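Long-range contacts in pyridoxal kinase (PDB 4S1H), which probably phosphorylates pyridoxal and related forms of vitamin B6 with ATP, giving pyridoxal 5'-phosphate, and is seen here with ADP and magnesium: residues 21-31 / 219-230; 209-219 / 248-258. All coordinates share one frame; numbering follows the deposited sequence.

Overall arrangement
Helix 216-229 takes part in both contacts, and Thr219 belongs to each. Contact 1 uses most of the length of this helix, packing it along helix 18-28 in the interior of the protein, where 12 of the 14 touching residues are buried. Contact 2 lies about 17 Å away, centre to centre, at the N-terminal end of the same helix, where residues 209-219 meet the chain leaving helix 234-250; it is only partly buried and borders ADP. The chemistry differs accordingly: interlocking side chains and aromatic rings in contact 1, and in contact 2 aliphatic groups and one phenylalanine backing a nucleotide, with a water bridging the two backbones in place of direct hydrogen bonds.

Contact 1 of 2, residues 21-31 / 219-230; sequences CGMIILDSFQI and TLTYILLSWIIK
Tyr222 O, against which Ile25 lays its CG2, is gripped twice from within its own helix: Ser226 N and Ser226 OG, the latter at 2.8 Å, reach it from opposite faces of the carbonyl plane. The setting is the helical layer of a ribokinase-type alpha/beta fold. The helical segments 21-28 and 219-229 run nearly parallel, their axes 9.0 Å apart at closest approach and crossing at -25°, and both rest on the central sheet, Leu26 on Phe35 and Tyr222 on Val80. Packing is knobs-into-holes: Ile25 enters the hole made by Thr219, Tyr222, Ile223 and Ser226, and Tyr222 that of Cys21, Gly22, Ile25 and Leu26. Gly22 CA stands over the Tyr222 ring, 3.4 Å from its centroid, a CH-pi contact, while Tyr222 OH bonds to Thr7 OG1. Ser226 CB lies equally close over a face of Phe29. The Phe29 edge is turned to the face of the six-membered ring of Trp227, planes at 88°, a T-shaped pair; Trp227 also has a cation-pi partner in Arg240. Away from Trp227, Ile31 CD1 meets Ile229 CG2 tip to tip at 3.9 Å. Bent at CB-CG (chi2 -67°), Lys230 sends NZ back to Phe29 O in a weak 3.2 Å bond.

Contact 2 of 2, residues 209-219 / 248-258; sequences IEGDFTGVGDT and ILRNTVGTAEI. With ADP (adenosine-5'-diphosphate), chain C.
Leu249 divides its methyls between Phe213 and ADP. Leu249 CD2 stands over a face of the Phe213 ring, 3.7 Å from its centroid, in a CH-pi contact, whereas Leu249 CD1 lies over the face of the purine, 3.6 Å from ADP C4. The adenine edge is read by the backbone of Ile209: its N donates to ADP N1 at 2.8 Å in a nearly straight bond (168°), and its O accepts from ADP N6 with a more bent angle of 151°. Phe213 turns its ring edge toward that same N6. Val216 works on two fronts, because chi1 of -79° sets CG1 toward Leu249 CD2, 3.7 Å away, and CG2 toward ADP C8. Gly217 N donates to ADP O2B at 3.0 Å. Residues 215-218 read Gly-Val-Gly-Asp, matching the Gly-X-Gly-Asp signature of ribokinase-like kinases, which forms an anion hole at a helix N-terminus; the Gly217 bond to the terminal phosphate is consistent with that role. Further out, Gly215 is the N-cap, and its O is held from opposite faces by Thr219 N and by Thr219 OG1, the latter at 2.8 Å. Ile258 CG2 lies beside Val216 CG1, and Ile209 CD1 rests on Leu249 CB and Arg250 CG. No direct hydrogen bond joins the segments; instead a water links Thr214 O, Glu257 OE1 and Ile258 N, and Phe16 N also bonds to that carboxylate oxygen. Thr214 N is buried here without any partner. At the end of helix 234-250, Thr252 OG1 donates to Ile248 O at 2.6 Å from above the carbonyl plane and is also bonded to Asn259 N, while Thr252 CG2 touches Phe213 CE1.

Contact 1 of 2, residues 21-31 / 219-230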
loop_
_atom_site.group_PDB
_atom_site.type_symbol
_atom_site.label_atom_id
_atom_site.label_comp_id
_atom_site.label_asym_id
_atom_site.label_seq_id
_atom_site.Cartn_x
_atom_site.Cartn_y
_atom_site.Cartn_z
ATOM N N CYS A 21 -4.573 -1.539 4.911
ATOM C CA CYS A 21 -5.999 -1.825 4.616
ATOM C C CYS A 21 -6.557 -0.874 3.574
ATOM O O CYS A 21 -7.249 -1.290 2.655
ATOM C CB CYS A 21 -6.856 -1.744 5.878
ATOM S SG CYS A 21 -6.430 -3.007 7.060
ATOM N N GLY A 22 -6.260 0.414 3.725
ATOM C CA GLY A 22 -6.735 1.425 2.819
ATOM C C GLY A 22 -6.255 1.190 1.412
ATOM O O GLY A 22 -7.035 1.283 0.470
ATOM N N MET A 23 -5.003 0.811 1.275
ATOM C CA MET A 23 -4.462 0.578 -0.074
ATOM C C MET A 23 -5.188 -0.584 -0.736
ATOM O O MET A 23 -5.610 -0.505 -1.884
ATOM C CB MET A 23 -2.955 0.307 -0.013
ATOM C CG MET A 23 -2.110 1.479 0.503
ATOM S SD MET A 23 -0.377 1.055 0.961
ATOM C CE MET A 23 0.113 2.539 1.804
ATOM N N ILE A 24 -5.300 -1.699 -0.019
ATOM C CA ILE A 24 -5.911 -2.892 -0.549
ATOM C C ILE A 24 -7.347 -2.590 -0.986
ATOM O O ILE A 24 -7.773 -2.985 -2.071
ATOM C CB ILE A 24 -5.905 -4.037 0.485
ATOM C CG1 ILE A 24 -4.469 -4.500 0.726
ATOM C CG2 ILE A 24 -6.770 -5.212 0.015
ATOM C CD1 ILE A 24 -4.304 -5.291 2.014
ATOM N N ILE A 25 -8.092 -1.899 -0.124
ATOM C CA ILE A 25 -9.515 -1.684 -0.372
ATOM C C ILE A 25 -9.730 -0.649 -1.494
ATOM O O ILE A 25 -10.456 -0.912 -2.457
ATOM C CB ILE A 25 -10.276 -1.328 0.920
ATOM C CG1 ILE A 25 -10.144 -2.507 1.876
ATOM C CG2 ILE A 25 -11.723 -1.000 0.591
ATOM C CD1 ILE A 25 -10.428 -2.184 3.333
ATOM N N LEU A 26 -9.130 0.519 -1.352
ATOM C CA LEU A 26 -9.275 1.586 -2.364
ATOM C C LEU A 26 -8.699 1.158 -3.713
ATOM O O LEU A 26 -9.316 1.431 -4.756
ATOM C CB LEU A 26 -8.658 2.893 -1.883
ATOM C CG LEU A 26 -9.396 3.585 -0.737
ATOM C CD1 LEU A 26 -8.562 4.663 -0.065
ATOM C CD2 LEU A 26 -10.731 4.165 -1.187
ATOM N N ASP A 27 -7.581 0.450 -3.709
ATOM C CA ASP A 27 -7.071 -0.127 -4.987
ATOM C C ASP A 27 -8.120 -1.082 -5.626
ATOM O O ASP A 27 -8.396 -1.004 -6.833
ATOM C CB ASP A 27 -5.709 -0.874 -4.838
ATOM C CG ASP A 27 -4.508 0.050 -4.435
ATOM O OD1 ASP A 27 -4.602 1.306 -4.457
ATOM O OD2 ASP A 27 -3.431 -0.510 -4.055
ATOM N N SER A 28 -8.741 -1.958 -4.834
ATOM C CA SER A 28 -9.704 -2.910 -5.366
ATOM C C SER A 28 -10.981 -2.234 -5.908
ATOM O O SER A 28 -11.610 -2.739 -6.817
ATOM C CB SER A 28 -10.059 -4.004 -4.340
ATOM O OG SER A 28 -11.440 -3.985 -4.018
ATOM N N PHE A 29 -11.315 -1.067 -5.363
ATOM C CA PHE A 29 -12.443 -0.260 -5.862
ATOM C C PHE A 29 -12.014 0.683 -6.989
ATOM O O PHE A 29 -12.840 1.400 -7.508
ATOM C CB PHE A 29 -13.092 0.579 -4.722
ATOM C CG PHE A 29 -14.145 -0.143 -3.903
ATOM C CD1 PHE A 29 -13.798 -0.955 -2.845
ATOM C CD2 PHE A 29 -15.520 0.047 -4.162
ATOM C CE1 PHE A 29 -14.757 -1.604 -2.095
ATOM C CE2 PHE A 29 -16.494 -0.599 -3.406
ATOM C CZ PHE A 29 -16.112 -1.432 -2.366
ATOM N N GLN A 30 -10.716 0.697 -7.322
ATOM C CA GLN A 30 -10.144 1.541 -8.350
ATOM C C GLN A 30 -10.417 3.031 -8.101
ATOM O O GLN A 30 -10.698 3.796 -9.024
ATOM C CB GLN A 30 -10.592 1.087 -9.731
ATOM C CG GLN A 30 -10.138 -0.345 -10.034
ATOM C CD GLN A 30 -10.856 -0.887 -11.214
ATOM O OE1 GLN A 30 -11.971 -1.360 -11.080
ATOM N NE2 GLN A 30 -10.238 -0.804 -12.388
ATOM N N ILE A 31 -10.215 3.417 -6.861
ATOM C CA ILE A 31 -10.341 4.810 -6.402
ATOM C C ILE A 31 -8.898 5.328 -6.229
ATOM O O ILE A 31 -8.150 4.864 -5.361
ATOM C CB ILE A 31 -11.176 4.909 -5.116
ATOM C CG1 ILE A 31 -12.637 4.416 -5.346
ATOM C CG2 ILE A 31 -11.143 6.347 -4.620
ATOM C CD1 ILE A 31 -13.450 4.204 -4.082
ATOM N N THR A 219 -10.622 -1.638 8.204
ATOM C CA THR A 219 -11.258 -2.270 7.052
ATOM C C THR A 219 -12.671 -1.718 6.884
ATOM O O THR A 219 -13.051 -1.307 5.800
ATOM C CB THR A 219 -11.234 -3.787 7.214
ATOM O OG1 THR A 219 -9.869 -4.224 7.247
ATOM C CG2 THR A 219 -11.999 -4.486 6.117
ATOM N N LEU A 220 -13.434 -1.643 7.970
ATOM C CA LEU A 220 -14.761 -1.014 7.903
ATOM C C LEU A 220 -14.718 0.403 7.312
ATOM O O LEU A 220 -15.520 0.743 6.423
ATOM C CB LEU A 220 -15.452 -0.964 9.292
ATOM C CG LEU A 220 -16.800 -0.201 9.400
ATOM C CD1 LEU A 220 -17.840 -0.752 8.445
ATOM C CD2 LEU A 220 -17.293 -0.223 10.827
ATOM N N THR A 221 -13.802 1.221 7.820
ATOM C CA THR A 221 -13.657 2.595 7.410
ATOM C C THR A 221 -13.471 2.677 5.885
ATOM O O THR A 221 -14.164 3.474 5.234
ATOM C CB THR A 221 -12.445 3.221 8.100
ATOM O OG1 THR A 221 -12.722 3.408 9.490
ATOM C CG2 THR A 221 -12.051 4.558 7.481
ATOM N N TYR A 222 -12.566 1.883 5.320
ATOM C CA TYR A 222 -12.287 2.019 3.870
ATOM C C TYR A 222 -13.350 1.398 2.970
ATOM O O TYR A 222 -13.624 1.926 1.903
ATOM C CB TYR A 222 -10.887 1.510 3.520
ATOM C CG TYR A 222 -9.850 2.415 4.130
ATOM C CD1 TYR A 222 -9.595 3.692 3.593
ATOM C CD2 TYR A 222 -9.145 2.028 5.246
ATOM C CE1 TYR A 222 -8.656 4.546 4.183
ATOM C CE2 TYR A 222 -8.213 2.877 5.836
ATOM C CZ TYR A 222 -7.989 4.124 5.303
ATOM O OH TYR A 222 -7.071 4.970 5.867
ATOM N N ILE A 223 -14.026 0.351 3.431
ATOM C CA ILE A 223 -15.138 -0.194 2.630
ATOM C C ILE A 223 -16.306 0.813 2.648
ATOM O O ILE A 223 -16.876 1.124 1.598
ATOM C CB ILE A 223 -15.606 -1.586 3.093
ATOM C CG1 ILE A 223 -14.451 -2.608 2.970
ATOM C CG2 ILE A 223 -16.770 -2.052 2.219
ATOM C CD1 ILE A 223 -14.716 -3.954 3.625
ATOM N N LEU A 224 -16.655 1.284 3.840
ATOM C CA LEU A 224 -17.699 2.328 3.976
ATOM C C LEU A 224 -17.431 3.550 3.095
ATOM O O LEU A 224 -18.269 3.953 2.287
ATOM C CB LEU A 224 -17.783 2.764 5.439
ATOM C CG LEU A 224 -18.649 3.984 5.734
ATOM C CD1 LEU A 224 -20.080 3.703 5.332
ATOM C CD2 LEU A 224 -18.508 4.327 7.202
ATOM N N LEU A 225 -16.207 4.088 3.177
ATOM C CA LEU A 225 -15.819 5.249 2.353
ATOM C C LEU A 225 -15.896 4.963 0.873
ATOM O O LEU A 225 -16.378 5.796 0.114
ATOM C CB LEU A 225 -14.388 5.677 2.668
ATOM C CG LEU A 225 -13.907 6.898 1.891
ATOM C CD1 LEU A 225 -14.555 8.164 2.431
ATOM C CD2 LEU A 225 -12.391 6.958 1.923
ATOM N N SER A 226 -15.418 3.784 0.443
ATOM C CA SER A 226 -15.477 3.426 -0.979
ATOM C C SER A 226 -16.932 3.491 -1.480
ATOM O O SER A 226 -17.190 4.045 -2.526
ATOM C CB SER A 226 -14.880 2.055 -1.244
ATOM O OG SER A 226 -13.512 2.060 -0.878
ATOM N N TRP A 227 -17.890 2.947 -0.717
ATOM C CA TRP A 227 -19.283 2.979 -1.159
ATOM C C TRP A 227 -19.883 4.399 -1.122
ATOM O O TRP A 227 -20.609 4.764 -2.020
ATOM C CB TRP A 227 -20.151 2.029 -0.343
ATOM C CG TRP A 227 -19.956 0.598 -0.669
ATOM C CD1 TRP A 227 -19.671 -0.386 0.203
ATOM C CD2 TRP A 227 -20.045 -0.022 -1.972
ATOM N NE1 TRP A 227 -19.575 -1.588 -0.459
ATOM C CE2 TRP A 227 -19.786 -1.385 -1.797
ATOM C CE3 TRP A 227 -20.327 0.450 -3.270
ATOM C CZ2 TRP A 227 -19.764 -2.298 -2.864
ATOM C CZ3 TRP A 227 -20.286 -0.454 -4.341
ATOM C CH2 TRP A 227 -20.017 -1.815 -4.130
ATOM N N ILE A 228 -19.495 5.196 -0.141
ATOM C CA ILE A 228 -19.855 6.614 -0.158
ATOM C C ILE A 228 -19.339 7.308 -1.418
ATOM O O ILE A 228 -20.073 8.048 -2.082
ATOM C CB ILE A 228 -19.346 7.333 1.087
ATOM C CG1 ILE A 228 -20.098 6.856 2.342
ATOM C CG2 ILE A 228 -19.509 8.836 0.941
ATOM C CD1 ILE A 228 -19.451 7.253 3.634
ATOM N N ILE A 229 -18.082 7.057 -1.725
ATOM C CA ILE A 229 -17.496 7.590 -2.945
ATOM C C ILE A 229 -18.270 7.176 -4.192
ATOM O O ILE A 229 -18.473 7.997 -5.118
ATOM C CB ILE A 229 -15.973 7.250 -3.053
ATOM C CG1 ILE A 229 -15.208 8.039 -1.996
ATOM C CG2 ILE A 229 -15.433 7.547 -4.452
ATOM C CD1 ILE A 229 -13.765 7.625 -1.784
ATOM N N LYS A 230 -18.667 5.909 -4.259
ATOM C CA LYS A 230 -19.447 5.391 -5.394
ATOM C C LYS A 230 -20.905 5.915 -5.446
ATOM O O LYS A 230 -21.637 5.582 -6.384
ATOM C CB LYS A 230 -19.419 3.856 -5.412
ATOM C CG LYS A 230 -18.032 3.213 -5.594
ATOM C CD LYS A 230 -17.434 3.471 -6.950
ATOM C CE LYS A 230 -16.007 2.943 -6.999
ATOM N NZ LYS A 230 -15.390 3.244 -8.318
#

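Contact 2 of 2, residues 209-219 / 248-258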
loop_
_atom_site.group_PDB
_atom_site.type_symbol
_atom_site.label_atom_id
_atom_site.label_comp_id
_atom_site.label_asym_id
_atom_site.label_seq_id
_atom_site.Cartn_x
_atom_site.Cartn_y
_atom_site.Cartn_z
ATOM N N ILE A 209 -18.239 -12.875 16.545
ATOM C CA ILE A 209 -17.443 -14.018 16.127
ATOM C C ILE A 209 -16.289 -14.085 17.120
ATOM O O ILE A 209 -15.687 -13.063 17.435
ATOM C CB ILE A 209 -16.906 -13.824 14.691
ATOM C CG1 ILE A 209 -18.071 -13.768 13.693
ATOM C CG2 ILE A 209 -15.920 -14.929 14.343
ATOM C CD1 ILE A 209 -17.685 -13.333 12.293
ATOM N N GLU A 210 -15.986 -15.279 17.620
ATOM C CA GLU A 210 -14.949 -15.430 18.646
ATOM C C GLU A 210 -13.569 -14.968 18.173
ATOM O O GLU A 210 -13.122 -15.337 17.080
ATOM C CB GLU A 210 -14.852 -16.878 19.140
ATOM C CG GLU A 210 -15.962 -17.258 20.127
ATOM C CD GLU A 210 -16.004 -16.361 21.360
ATOM O OE1 GLU A 210 -14.934 -15.903 21.825
ATOM O OE2 GLU A 210 -17.119 -16.101 21.857
ATOM N N GLY A 211 -12.923 -14.145 19.000
ATOM C CA GLY A 211 -11.622 -13.542 18.684
ATOM C C GLY A 211 -11.659 -12.041 18.875
ATOM O O GLY A 211 -12.717 -11.417 18.690
ATOM N N ASP A 212 -10.507 -11.458 19.231
ATOM C CA ASP A 212 -10.300 -9.999 19.084
ATOM C C ASP A 212 -9.383 -9.798 17.867
ATOM O O ASP A 212 -8.237 -10.270 17.834
ATOM C CB ASP A 212 -9.770 -9.250 20.326
ATOM C CG ASP A 212 -10.183 -7.753 20.345
ATOM O OD1 ASP A 212 -11.392 -7.437 20.428
ATOM O OD2 ASP A 212 -9.293 -6.877 20.291
ATOM N N PHE A 213 -9.926 -9.112 16.863
ATOM C CA PHE A 213 -9.285 -8.989 15.557
ATOM C C PHE A 213 -8.628 -7.622 15.472
ATOM O O PHE A 213 -9.055 -6.657 16.135
ATOM C CB PHE A 213 -10.332 -9.158 14.440
ATOM C CG PHE A 213 -10.927 -10.539 14.380
ATOM C CD1 PHE A 213 -10.236 -11.588 13.743
ATOM C CD2 PHE A 213 -12.162 -10.812 14.972
ATOM C CE1 PHE A 213 -10.779 -12.854 13.680
ATOM C CE2 PHE A 213 -12.701 -12.086 14.923
ATOM C CZ PHE A 213 -12.010 -13.114 14.286
ATOM N N THR A 214 -7.576 -7.559 14.658
ATOM C CA THR A 214 -6.839 -6.340 14.458
ATOM C C THR A 214 -7.061 -5.878 13.000
ATOM O O THR A 214 -7.208 -6.690 12.090
ATOM C CB THR A 214 -5.351 -6.577 14.801
ATOM O OG1 THR A 214 -5.243 -6.980 16.178
ATOM C CG2 THR A 214 -4.527 -5.324 14.577
ATOM N N GLY A 215 -7.178 -4.577 12.821
ATOM C CA GLY A 215 -7.478 -3.990 11.505
ATOM C C GLY A 215 -8.930 -4.012 11.051
ATOM O O GLY A 215 -9.249 -3.635 9.913
ATOM N N VAL A 216 -9.832 -4.456 11.911
ATOM C CA VAL A 216 -11.237 -4.578 11.492
ATOM C C VAL A 216 -11.928 -3.230 11.361
ATOM O O VAL A 216 -12.669 -2.974 10.407
ATOM C CB VAL A 216 -12.052 -5.531 12.402
ATOM C CG1 VAL A 216 -11.764 -6.958 12.022
ATOM C CG2 VAL A 216 -11.781 -5.313 13.896
ATOM N N GLY A 217 -11.687 -2.343 12.316
ATOM C CA GLY A 217 -12.192 -0.996 12.222
ATOM C C GLY A 217 -11.646 -0.250 11.033
ATOM O O GLY A 217 -12.357 0.513 10.401
ATOM N N ASP A 218 -10.364 -0.452 10.753
ATOM C CA ASP A 218 -9.763 0.171 9.575
ATOM C C ASP A 218 -10.433 -0.335 8.288
ATOM O O ASP A 218 -10.746 0.447 7.386
ATOM C CB ASP A 218 -8.239 -0.112 9.553
ATOM C CG ASP A 218 -7.530 0.360 10.840
ATOM O OD1 ASP A 218 -8.064 1.292 11.513
ATOM O OD2 ASP A 218 -6.448 -0.205 11.182
ATOM N N THR A 219 -10.622 -1.638 8.204
ATOM C CA THR A 219 -11.258 -2.270 7.052
ATOM C C THR A 219 -12.671 -1.718 6.884
ATOM O O THR A 219 -13.051 -1.307 5.800
ATOM C CB THR A 219 -11.234 -3.787 7.214
ATOM O OG1 THR A 219 -9.869 -4.224 7.247
ATOM C CG2 THR A 219 -11.999 -4.486 6.117
ATOM N N ILE A 248 -15.380 -11.510 5.671
ATOM C CA ILE A 248 -13.938 -11.574 5.876
ATOM C C ILE A 248 -13.608 -12.300 7.171
ATOM O O ILE A 248 -12.759 -13.190 7.190
ATOM C CB ILE A 248 -13.277 -10.186 5.872
ATOM C CG1 ILE A 248 -13.416 -9.527 4.494
ATOM C CG2 ILE A 248 -11.796 -10.271 6.266
ATOM C CD1 ILE A 248 -13.133 -8.048 4.509
ATOM N N LEU A 249 -14.317 -11.950 8.238
ATOM C CA LEU A 249 -14.031 -12.567 9.533
ATOM C C LEU A 249 -14.391 -14.047 9.617
ATOM O O LEU A 249 -13.642 -14.844 10.193
ATOM C CB LEU A 249 -14.739 -11.811 10.641
ATOM C CG LEU A 249 -14.198 -10.414 10.786
ATOM C CD1 LEU A 249 -15.002 -9.722 11.841
ATOM C CD2 LEU A 249 -12.725 -10.401 11.183
ATOM N N ARG A 250 -15.540 -14.427 9.043
ATOM C CA ARG A 250 -15.919 -15.850 8.958
ATOM C C ARG A 250 -14.865 -16.653 8.222
ATOM O O ARG A 250 -14.658 -17.834 8.500
ATOM C CB ARG A 250 -17.298 -16.037 8.309
ATOM C CG ARG A 250 -18.464 -15.687 9.248
ATOM C CD ARG A 250 -19.827 -15.973 8.668
ATOM N NE ARG A 250 -20.917 -15.357 9.441
ATOM C CZ ARG A 250 -22.213 -15.577 9.223
ATOM N NH1 ARG A 250 -22.615 -16.413 8.265
ATOM N NH2 ARG A 250 -23.119 -14.961 9.977
ATOM N N ASN A 251 -14.173 -16.001 7.289
ATOM C CA ASN A 251 -13.123 -16.649 6.530
ATOM C C ASN A 251 -11.697 -16.412 7.004
ATOM O O ASN A 251 -10.745 -16.728 6.287
ATOM C CB ASN A 251 -13.284 -16.252 5.064
ATOM C CG ASN A 251 -14.509 -16.897 4.468
ATOM O OD1 ASN A 251 -14.470 -18.072 4.077
ATOM N ND2 ASN A 251 -15.606 -16.173 4.450
ATOM N N THR A 252 -11.554 -15.912 8.227
ATOM C CA THR A 252 -10.259 -15.638 8.814
ATOM C C THR A 252 -9.947 -16.724 9.821
ATOM O O THR A 252 -10.776 -17.037 10.670
ATOM C CB THR A 252 -10.261 -14.252 9.476
ATOM O OG1 THR A 252 -10.453 -13.260 8.479
ATOM C CG2 THR A 252 -8.994 -13.996 10.233
ATOM N N VAL A 253 -8.755 -17.309 9.709
ATOM C CA VAL A 253 -8.368 -18.444 10.563
ATOM C C VAL A 253 -7.707 -18.039 11.878
ATOM O O VAL A 253 -8.118 -18.542 12.930
ATOM C CB VAL A 253 -7.545 -19.487 9.771
ATOM C CG1 VAL A 253 -6.962 -20.552 10.695
ATOM C CG2 VAL A 253 -8.432 -20.119 8.701
ATOM N N GLY A 254 -6.724 -17.142 11.848
ATOM C CA GLY A 254 -6.139 -16.654 13.109
ATOM C C GLY A 254 -6.982 -15.551 13.722
ATOM O O GLY A 254 -8.117 -15.296 13.310
ATOM N N THR A 255 -6.434 -14.911 14.744
ATOM C CA THR A 255 -6.856 -13.556 15.100
ATOM C C THR A 255 -5.724 -12.551 14.868
ATOM O O THR A 255 -5.961 -11.342 14.964
ATOM C CB THR A 255 -7.379 -13.477 16.546
ATOM O OG1 THR A 255 -6.401 -14.013 17.440
ATOM C CG2 THR A 255 -8.677 -14.269 16.681
ATOM N N ALA A 256 -4.526 -13.057 14.533
ATOM C CA ALA A 256 -3.349 -12.238 14.268
ATOM C C ALA A 256 -3.600 -11.263 13.117
ATOM O O ALA A 256 -3.338 -10.062 13.259
ATOM C CB ALA A 256 -2.132 -13.121 13.961
ATOM N N GLU A 257 -4.118 -11.788 11.996
ATOM C CA GLU A 257 -4.344 -11.001 10.765
ATOM C C GLU A 257 -5.636 -11.382 10.049
ATOM O O GLU A 257 -5.933 -12.576 9.914
ATOM C CB GLU A 257 -3.194 -11.204 9.779
ATOM C CG GLU A 257 -1.821 -10.841 10.308
ATOM C CD GLU A 257 -1.571 -9.363 10.530
ATOM O OE1 GLU A 257 -2.387 -8.458 10.142
ATOM O OE2 GLU A 257 -0.464 -9.098 11.052
ATOM N N ILE A 258 -6.410 -10.372 9.634
ATOM C CA ILE A 258 -7.637 -10.598 8.869
ATOM C C ILE A 258 -7.302 -11.040 7.462
ATOM O O ILE A 258 -6.250 -10.667 6.908
ATOM C CB ILE A 258 -8.584 -9.376 8.834
ATOM C CG1 ILE A 258 -7.883 -8.143 8.258
ATOM C CG2 ILE A 258 -9.146 -9.122 10.234
ATOM C CD1 ILE A 258 -8.793 -6.970 8.022
HETATM P PB ADP C . -11.924 -1.301 15.933
HETATM O O1B ADP C . -12.065 -1.742 17.372
HETATM O O2B ADP C . -10.796 -2.004 15.197
HETATM O O3B ADP C . -11.973 0.191 15.811
HETATM P PA ADP C . -14.537 -2.553 15.802
HETATM O O1A ADP C . -15.573 -1.521 16.158
HETATM O O2A ADP C . -14.072 -3.515 16.844
HETATM O O3A ADP C . -13.241 -1.811 15.170
HETATM O "O5'" ADP C . -15.028 -3.391 14.552
HETATM C "C5'" ADP C . -15.453 -2.821 13.331
HETATM C "C4'" ADP C . -16.504 -3.734 12.767
HETATM O "O4'" ADP C . -15.948 -5.037 12.587
HETATM C "C3'" ADP C . -17.671 -3.909 13.732
HETATM O "O3'" ADP C . -18.687 -2.927 13.499
HETATM C "C2'" ADP C . -18.112 -5.312 13.443
HETATM O "O2'" ADP C . -18.980 -5.319 12.319
HETATM C "C1'" ADP C . -16.837 -6.040 13.058
HETATM N N9 ADP C . -16.201 -6.816 14.149
HETATM C C8 ADP C . -15.122 -6.523 14.887
HETATM N N7 ADP C . -14.836 -7.512 15.770
HETATM C C5 ADP C . -15.755 -8.470 15.584
HETATM C C6 ADP C . -16.041 -9.802 16.166
HETATM N N6 ADP C . -15.256 -10.279 17.155
HETATM N N1 ADP C . -17.106 -10.476 15.683
HETATM C C2 ADP C . -17.896 -9.980 14.689
HETATM N N3 ADP C . -17.684 -8.780 14.112
HETATM C C4 ADP C . -16.648 -8.007 14.515
HETATM O O HOH W 1 -5.055 -7.682 10.530
#